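Local atomic coordinates of 1-acyl-sn-glycerol-3-phosphate acyltransferase (Thermotoga maritima, PDB entry 5KYM), a protein that transfers an acyl chain to 1-acyl-sn-glycerol-3-phosphate (lysophosphatidic acid), a step of phospholipid synthesis, as an integral membrane enzyme of the HX4D acyltransferase family. Residues K169-M174 and S221-L226; N77-A82 and V177-P182; N83-M88 and S187-Y192. All blocks are in the same frame, centred on the assembly; numbering follows the deposited sequence.

In the fold
Interactions 2 and 3 join the same two neighbouring strands of the mixed sheet, 79-82 and 183-189, at their N-terminal and C-terminal ends respectively, and they meet where Ala82 packs against Ile188. Both are buried, but interaction 2 is mostly aliphatic with a single backbone bond, whereas interaction 3 runs on buried amide side chains, in and next to the HX4D motif, that bond to main chain. Interaction 1 lies further from the centre of the chain and is partly buried; there a turn meets the start of helix 223-243 through a carboxylate, with a pair of leucines alongside. Val177 links interactions 1 and 2 by packing against Glu223 and Leu226, while interaction 3 does not touch interaction 1.

Interaction 1 (K169-M174 and S221-L226); sequences KKDSLM and SSEEEL
Glu223, at the start of the C-terminal helix 223-243, reaches into the loop that leads to helix 174-177, so this is a helix-to-loop contact in which one carboxylate meets a turn and leucines pack beside it. The Glu223 chain leaves with CG anti to the backbone N (chi1 -177°) and then bends at chi2, which brings its carboxylate over the backbone of Asp171 to Leu173. There Leu173 N gives a weak hydrogen bond to Glu223 OE2, 3.1 Å long. Arg227, one helical turn further on, forms a salt bridge with Glu223 OE1; this residue of its own helix is the stronger partner of the carboxylate, to which the loop adds the weak bond.

Lys169 to Ser172 form a type II beta turn, with Asp171 at positive phi. Ser172 OG closes it from within by donating to Lys169 O (2.7 Å). Asp171 turns its carboxylate near that of Glu223, OD1 to OE1 being 4.1 Å with the two planes 73° apart; the like charges are probably eased by the salt bridge from Lys170 NZ to Asp171 OD1 and by Arg227.

Met174 folds back at chi2 and chi3, and its CE lies across the aliphatic part of Glu223, 3.4 Å from CB. Beyond the carboxylate, Leu173 and Leu226 cross at about a right angle, Leu173 CD2 lying 4.0 Å from Leu226 CG. Ser222 occupies the N-cap of the helix, and its OG accepts a weak bond from Glu225 N.

Interaction 2 (N77-A82 and V177-P182); sequences NFIVVA and VKTGVP
Ile79 and Val181 meet where the loop after helix 174-177 turns into strand 183-189 and takes its place beside strand 79-82, its parallel neighbour in the five-stranded mixed sheet of the acyltransferase domain. The first bond of this pairing runs from Ile79 N to Pro182 O, 2.8 Å long and fairly straight at 160°. Leu184 carries the pairing on through backbone bonds with Ile79 and Val81. Before it joins the sheet the loop comes in across the strand: the path from Thr179 to Pro182 lies 91° from that of Asn77 to Ile79.

The tight part is aliphatic. Val181 CG2 sits in the corner between Ile79 CG1, at 3.5 Å, and Phe78 CA, at 3.6 Å. Ile79 crosses the valine at about a right angle; with its CG1 beside the backbone N (chi1 -56°), it directs CG1 and CD1 at that methyl. Leu145 of helix 137-147 and Ile175 of helix 174-177 also touch Ile79, which places this pair in the layer between sheet and helices. Asn77 skirts it, with its ND2 bonded to the backbone carbonyls of Val149 and Leu145.

Pro182 forms the partly exposed flank of the contact, its ring resting against the backbone of Asn77 with Pro182 CD 3.8 Å from Asn77 O. The open side is marked by Gly180, exposed and at positive phi as the chain leaves the helix. Thr179 makes only a long contact with Ile79, OG1 lying 4.4 Å from CD1. That hydroxyl is engaged in an ST turn, accepting from Val181 N at 3.2 Å, and also bonds to Ile175 O.

Interaction 3 (N83-M88 and S187-Y192); sequences NHQSLM and SIWGTY
Asn83 and Gln85 spend their side-chain amides on the backbone of strand 183-189 and of the turn after it, in a buried contact. The Asn83 amide pairs with both polar backbone atoms of Ile188: OD1 accepts from Ile188 N (2.8 Å), on a lone pair, and ND2 donates to Ile188 O (2.8 Å) in a nearly straight bond of 179°.

The HX4D motif runs from His84 in the loop to Asp89 at the start of helix 89-96, and this pair is probably catalytic, as in the family. Asp89 OD2 accepts from Gln85 N and is bonded to His84 ND1, while OD1 pairs with Thr191 OG1, which ties the motif to helix 191-194.

Gln85 OE1 takes two donors: Gly190 N, at the N-cap of that helix, comes in nearly along the C=O axis at 3.0 Å, whereas Tyr192 N, at 3.1 Å, lies above the amide plane. With its chain extended beyond CG, Gln85 passes along Thr191 and Tyr192 CB to set NE2 obliquely beside the Trp189 ring, 3.4 Å from CZ3. Ser86 OG is hydrogen-bonded to Ile195 O and also accepts from Met88 N (3.0 Å), a capping bond.

Interaction 1 (K169-M174 and S221-L226)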
# COMPACT_ATOMS: atom_id res chain seq x y z
N LYS A 169 12.95 -3.50 10.49
CA LYS A 169 14.39 -3.34 10.24
C LYS A 169 14.87 -2.03 10.91
O LYS A 169 14.15 -1.05 11.00
CB LYS A 169 14.73 -3.39 8.71
CG LYS A 169 14.51 -4.72 7.93
CD LYS A 169 14.97 -6.03 8.67
CE LYS A 169 14.27 -7.33 8.18
NZ LYS A 169 12.83 -7.66 8.64
N LYS A 170 16.10 -2.04 11.43
CA LYS A 170 16.73 -0.86 12.05
C LYS A 170 16.83 0.26 11.01
O LYS A 170 17.06 0.02 9.85
CB LYS A 170 18.11 -1.24 12.66
CG LYS A 170 19.00 -0.14 13.27
CD LYS A 170 20.45 -0.26 12.76
CE LYS A 170 21.51 0.36 13.68
NZ LYS A 170 21.16 1.77 14.01
N ASP A 171 16.63 1.48 11.46
CA ASP A 171 16.56 2.70 10.63
C ASP A 171 15.38 2.72 9.65
O ASP A 171 15.39 3.55 8.74
CB ASP A 171 17.89 3.01 9.90
CG ASP A 171 19.09 3.22 10.87
OD1 ASP A 171 18.92 3.75 12.02
OD2 ASP A 171 20.22 2.88 10.48
N SER A 172 14.36 1.88 9.84
CA SER A 172 13.24 1.81 8.88
C SER A 172 12.37 3.06 8.96
O SER A 172 12.01 3.63 7.93
CB SER A 172 12.45 0.53 9.04
OG SER A 172 11.93 0.30 10.34
N LEU A 173 12.13 3.57 10.16
CA LEU A 173 11.44 4.86 10.33
C LEU A 173 12.26 6.14 10.18
O LEU A 173 11.73 7.22 10.28
CB LEU A 173 10.62 4.89 11.64
CG LEU A 173 9.28 4.26 11.22
CD1 LEU A 173 9.21 2.92 11.89
CD2 LEU A 173 8.10 5.15 11.48
N MET A 174 13.50 6.03 9.81
CA MET A 174 14.27 7.23 9.53
C MET A 174 13.56 8.19 8.57
O MET A 174 13.72 9.39 8.75
CB MET A 174 15.67 6.87 9.02
CG MET A 174 16.66 8.03 9.18
SD MET A 174 16.86 8.65 10.88
CE MET A 174 17.62 7.26 11.73
N SER A 221 12.59 10.85 21.32
CA SER A 221 14.04 11.09 21.35
C SER A 221 14.87 10.50 20.25
O SER A 221 15.92 11.03 20.04
CB SER A 221 14.65 10.64 22.64
OG SER A 221 13.71 9.99 23.46
N SER A 222 14.40 9.49 19.52
CA SER A 222 15.13 8.91 18.36
C SER A 222 14.28 8.14 17.40
O SER A 222 13.18 7.79 17.69
CB SER A 222 16.18 7.93 18.84
OG SER A 222 15.58 6.82 19.50
N GLU A 223 14.87 7.82 16.25
CA GLU A 223 14.28 6.91 15.24
C GLU A 223 13.94 5.60 15.85
O GLU A 223 12.90 5.03 15.55
CB GLU A 223 15.26 6.64 14.11
CG GLU A 223 14.69 5.76 12.99
CD GLU A 223 14.74 4.26 13.25
OE1 GLU A 223 15.47 3.88 14.21
OE2 GLU A 223 14.10 3.47 12.50
N GLU A 224 14.85 5.09 16.67
CA GLU A 224 14.68 3.79 17.30
C GLU A 224 13.52 3.72 18.28
O GLU A 224 12.98 2.65 18.46
CB GLU A 224 15.98 3.41 18.01
CG GLU A 224 16.20 1.93 18.23
CD GLU A 224 16.61 1.66 19.66
OE1 GLU A 224 17.84 1.65 19.91
OE2 GLU A 224 15.68 1.52 20.51
N GLU A 225 13.12 4.83 18.88
CA GLU A 225 12.07 4.86 19.89
C GLU A 225 10.69 4.96 19.23
O GLU A 225 9.70 4.41 19.71
CB GLU A 225 12.30 6.01 20.86
CG GLU A 225 11.31 6.09 22.03
CD GLU A 225 11.35 7.44 22.76
OE1 GLU A 225 12.49 7.72 23.20
OE2 GLU A 225 10.30 8.18 22.91
N LEU A 226 10.64 5.71 18.15
CA LEU A 226 9.44 5.87 17.29
C LEU A 226 9.07 4.57 16.65
O LEU A 226 7.89 4.19 16.60
CB LEU A 226 9.76 6.92 16.16
CG LEU A 226 8.81 7.06 14.98
CD1 LEU A 226 7.42 7.50 15.38
CD2 LEU A 226 9.37 8.07 14.02

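Interaction 2 (N77-A82 and V177-P182)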
# COMPACT_ATOMS: atom_id res chain seq x y z
N ASN A 77 0.24 15.57 3.88
CA ASN A 77 0.72 14.23 3.55
C ASN A 77 1.11 13.45 4.82
O ASN A 77 1.06 13.99 5.93
CB ASN A 77 1.87 14.30 2.53
CG ASN A 77 3.11 14.89 3.10
OD1 ASN A 77 3.02 15.66 4.05
ND2 ASN A 77 4.28 14.51 2.54
N PHE A 78 1.48 12.18 4.66
CA PHE A 78 1.81 11.32 5.80
C PHE A 78 2.63 10.13 5.31
O PHE A 78 2.86 9.98 4.11
CB PHE A 78 0.55 10.92 6.59
CG PHE A 78 -0.60 10.49 5.74
CD1 PHE A 78 -0.64 9.20 5.23
CD2 PHE A 78 -1.63 11.37 5.43
CE1 PHE A 78 -1.72 8.81 4.39
CE2 PHE A 78 -2.69 10.96 4.63
CZ PHE A 78 -2.75 9.69 4.11
N ILE A 79 3.12 9.31 6.24
CA ILE A 79 3.82 8.09 5.88
C ILE A 79 3.04 6.93 6.44
O ILE A 79 3.00 6.75 7.63
CB ILE A 79 5.22 8.04 6.46
CG1 ILE A 79 6.02 9.23 6.05
CG2 ILE A 79 5.92 6.77 5.96
CD1 ILE A 79 7.22 9.43 6.98
N VAL A 80 2.42 6.11 5.55
CA VAL A 80 1.64 4.93 5.97
C VAL A 80 2.67 3.91 6.35
O VAL A 80 3.59 3.67 5.62
CB VAL A 80 0.67 4.41 4.88
CG1 VAL A 80 -0.11 3.20 5.39
CG2 VAL A 80 -0.31 5.47 4.48
N VAL A 81 2.55 3.38 7.54
CA VAL A 81 3.42 2.36 7.98
C VAL A 81 2.58 1.15 8.30
O VAL A 81 1.73 1.17 9.18
CB VAL A 81 4.30 2.84 9.12
CG1 VAL A 81 5.07 1.69 9.80
CG2 VAL A 81 5.27 3.89 8.58
N ALA A 82 2.82 0.08 7.54
CA ALA A 82 1.97 -1.10 7.59
C ALA A 82 2.81 -2.35 7.69
O ALA A 82 3.93 -2.37 7.18
CB ALA A 82 1.07 -1.14 6.36
N VAL A 177 11.53 10.47 10.98
CA VAL A 177 12.45 11.24 11.82
C VAL A 177 13.06 12.42 11.12
O VAL A 177 13.02 13.49 11.66
CB VAL A 177 13.54 10.34 12.44
CG1 VAL A 177 14.86 11.02 12.51
CG2 VAL A 177 13.08 9.95 13.80
N LYS A 178 13.56 12.22 9.92
CA LYS A 178 14.30 13.27 9.14
C LYS A 178 13.41 14.23 8.35
O LYS A 178 13.93 15.14 7.74
CB LYS A 178 15.34 12.64 8.16
CG LYS A 178 16.65 12.27 8.83
CD LYS A 178 17.62 11.59 7.86
CE LYS A 178 18.95 11.25 8.56
NZ LYS A 178 19.54 12.36 9.38
N THR A 179 12.11 13.99 8.29
CA THR A 179 11.18 14.89 7.59
C THR A 179 10.18 15.52 8.51
O THR A 179 9.54 16.49 8.09
CB THR A 179 10.35 14.16 6.50
OG1 THR A 179 9.48 13.15 7.06
CG2 THR A 179 11.27 13.50 5.50
N GLY A 180 9.97 14.95 9.69
CA GLY A 180 8.89 15.36 10.55
C GLY A 180 7.46 15.19 10.07
O GLY A 180 6.54 15.72 10.71
N VAL A 181 7.23 14.41 9.00
CA VAL A 181 5.83 14.16 8.57
C VAL A 181 5.21 13.04 9.46
O VAL A 181 5.92 12.13 9.91
CB VAL A 181 5.59 13.92 7.03
CG1 VAL A 181 6.84 14.20 6.17
CG2 VAL A 181 5.04 12.53 6.75
N PRO A 182 3.90 13.11 9.69
CA PRO A 182 3.26 12.13 10.55
C PRO A 182 3.16 10.74 9.95
O PRO A 182 2.88 10.58 8.77
CB PRO A 182 1.85 12.69 10.78
CG PRO A 182 1.71 13.88 9.90
CD PRO A 182 2.98 14.14 9.19

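Interaction 3 (N83-M88 and S187-Y192)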
# COMPACT_ATOMS: atom_id res chain seq x y z
N ASN A 83 2.25 -3.40 8.32
CA ASN A 83 2.75 -4.79 8.15
C ASN A 83 2.51 -5.24 6.69
O ASN A 83 1.64 -4.71 5.97
CB ASN A 83 2.14 -5.77 9.12
CG ASN A 83 0.65 -5.94 8.93
OD1 ASN A 83 -0.08 -4.97 9.00
ND2 ASN A 83 0.18 -7.16 8.71
N HIS A 84 3.32 -6.20 6.27
CA HIS A 84 3.38 -6.62 4.86
C HIS A 84 3.27 -8.13 4.73
O HIS A 84 4.08 -8.87 5.33
CB HIS A 84 4.71 -6.20 4.28
CG HIS A 84 4.73 -6.15 2.80
ND1 HIS A 84 3.60 -6.08 2.04
CD2 HIS A 84 5.77 -6.15 1.94
CE1 HIS A 84 3.93 -6.00 0.77
NE2 HIS A 84 5.24 -6.06 0.68
N GLN A 85 2.26 -8.60 4.03
CA GLN A 85 2.03 -10.04 3.99
C GLN A 85 1.41 -10.53 2.67
O GLN A 85 0.90 -11.64 2.62
CB GLN A 85 1.14 -10.44 5.20
CG GLN A 85 -0.33 -10.01 5.10
CD GLN A 85 -1.18 -10.49 6.26
OE1 GLN A 85 -2.39 -10.64 6.11
NE2 GLN A 85 -0.54 -10.74 7.42
N SER A 86 1.47 -9.71 1.62
CA SER A 86 0.96 -10.07 0.31
C SER A 86 1.30 -9.05 -0.75
O SER A 86 1.46 -7.90 -0.44
CB SER A 86 -0.56 -10.24 0.39
OG SER A 86 -1.07 -10.49 -0.89
N LEU A 87 1.37 -9.45 -2.00
CA LEU A 87 1.40 -8.41 -3.07
C LEU A 87 0.18 -7.51 -3.01
O LEU A 87 0.29 -6.34 -3.31
CB LEU A 87 1.46 -8.98 -4.49
CG LEU A 87 2.75 -9.77 -4.83
CD1 LEU A 87 2.60 -10.26 -6.28
CD2 LEU A 87 4.11 -9.05 -4.59
N MET A 88 -0.96 -8.05 -2.62
CA MET A 88 -2.17 -7.30 -2.61
C MET A 88 -2.17 -6.14 -1.58
O MET A 88 -3.05 -5.26 -1.63
CB MET A 88 -3.38 -8.23 -2.35
CG MET A 88 -3.67 -9.23 -3.46
SD MET A 88 -3.77 -8.54 -5.14
CE MET A 88 -5.36 -7.67 -4.92
N SER A 187 -2.71 -1.72 10.18
CA SER A 187 -2.53 -3.14 10.35
C SER A 187 -3.40 -3.84 9.33
O SER A 187 -4.60 -3.51 9.19
CB SER A 187 -2.98 -3.55 11.73
OG SER A 187 -2.41 -2.77 12.75
N ILE A 188 -2.82 -4.80 8.62
CA ILE A 188 -3.47 -5.53 7.52
C ILE A 188 -3.60 -6.97 7.96
O ILE A 188 -2.58 -7.59 8.39
CB ILE A 188 -2.58 -5.53 6.30
CG1 ILE A 188 -2.36 -4.10 5.78
CG2 ILE A 188 -3.18 -6.42 5.20
CD1 ILE A 188 -1.48 -3.98 4.53
N TRP A 189 -4.81 -7.54 7.89
CA TRP A 189 -4.95 -8.95 8.07
C TRP A 189 -5.85 -9.61 7.08
O TRP A 189 -6.95 -9.18 6.91
CB TRP A 189 -5.53 -9.23 9.41
CG TRP A 189 -5.54 -10.73 9.66
CD1 TRP A 189 -6.59 -11.54 9.76
CD2 TRP A 189 -4.38 -11.55 9.82
NE1 TRP A 189 -6.18 -12.82 9.99
CE2 TRP A 189 -4.82 -12.86 10.01
CE3 TRP A 189 -3.01 -11.28 9.81
CZ2 TRP A 189 -3.95 -13.92 10.16
CZ3 TRP A 189 -2.13 -12.33 9.96
CH2 TRP A 189 -2.61 -13.64 10.13
N GLY A 190 -5.39 -10.69 6.46
CA GLY A 190 -6.14 -11.45 5.44
C GLY A 190 -5.62 -11.43 3.99
O GLY A 190 -5.98 -12.27 3.21
N THR A 191 -4.80 -10.47 3.62
CA THR A 191 -4.26 -10.47 2.32
C THR A 191 -3.29 -11.65 2.20
O THR A 191 -3.09 -12.18 1.10
CB THR A 191 -3.52 -9.16 1.97
OG1 THR A 191 -2.49 -8.88 2.95
CG2 THR A 191 -4.45 -8.07 1.92
N TYR A 192 -2.70 -12.06 3.32
CA TYR A 192 -1.86 -13.27 3.31
C TYR A 192 -2.60 -14.58 2.93
O TYR A 192 -2.04 -15.42 2.24
CB TYR A 192 -1.09 -13.42 4.64
CG TYR A 192 -0.51 -14.78 4.84
CD1 TYR A 192 0.68 -15.15 4.22
CD2 TYR A 192 -1.16 -15.72 5.61
CE1 TYR A 192 1.22 -16.43 4.35
CE2 TYR A 192 -0.59 -16.99 5.79
CZ TYR A 192 0.59 -17.31 5.15
OH TYR A 192 1.15 -18.52 5.30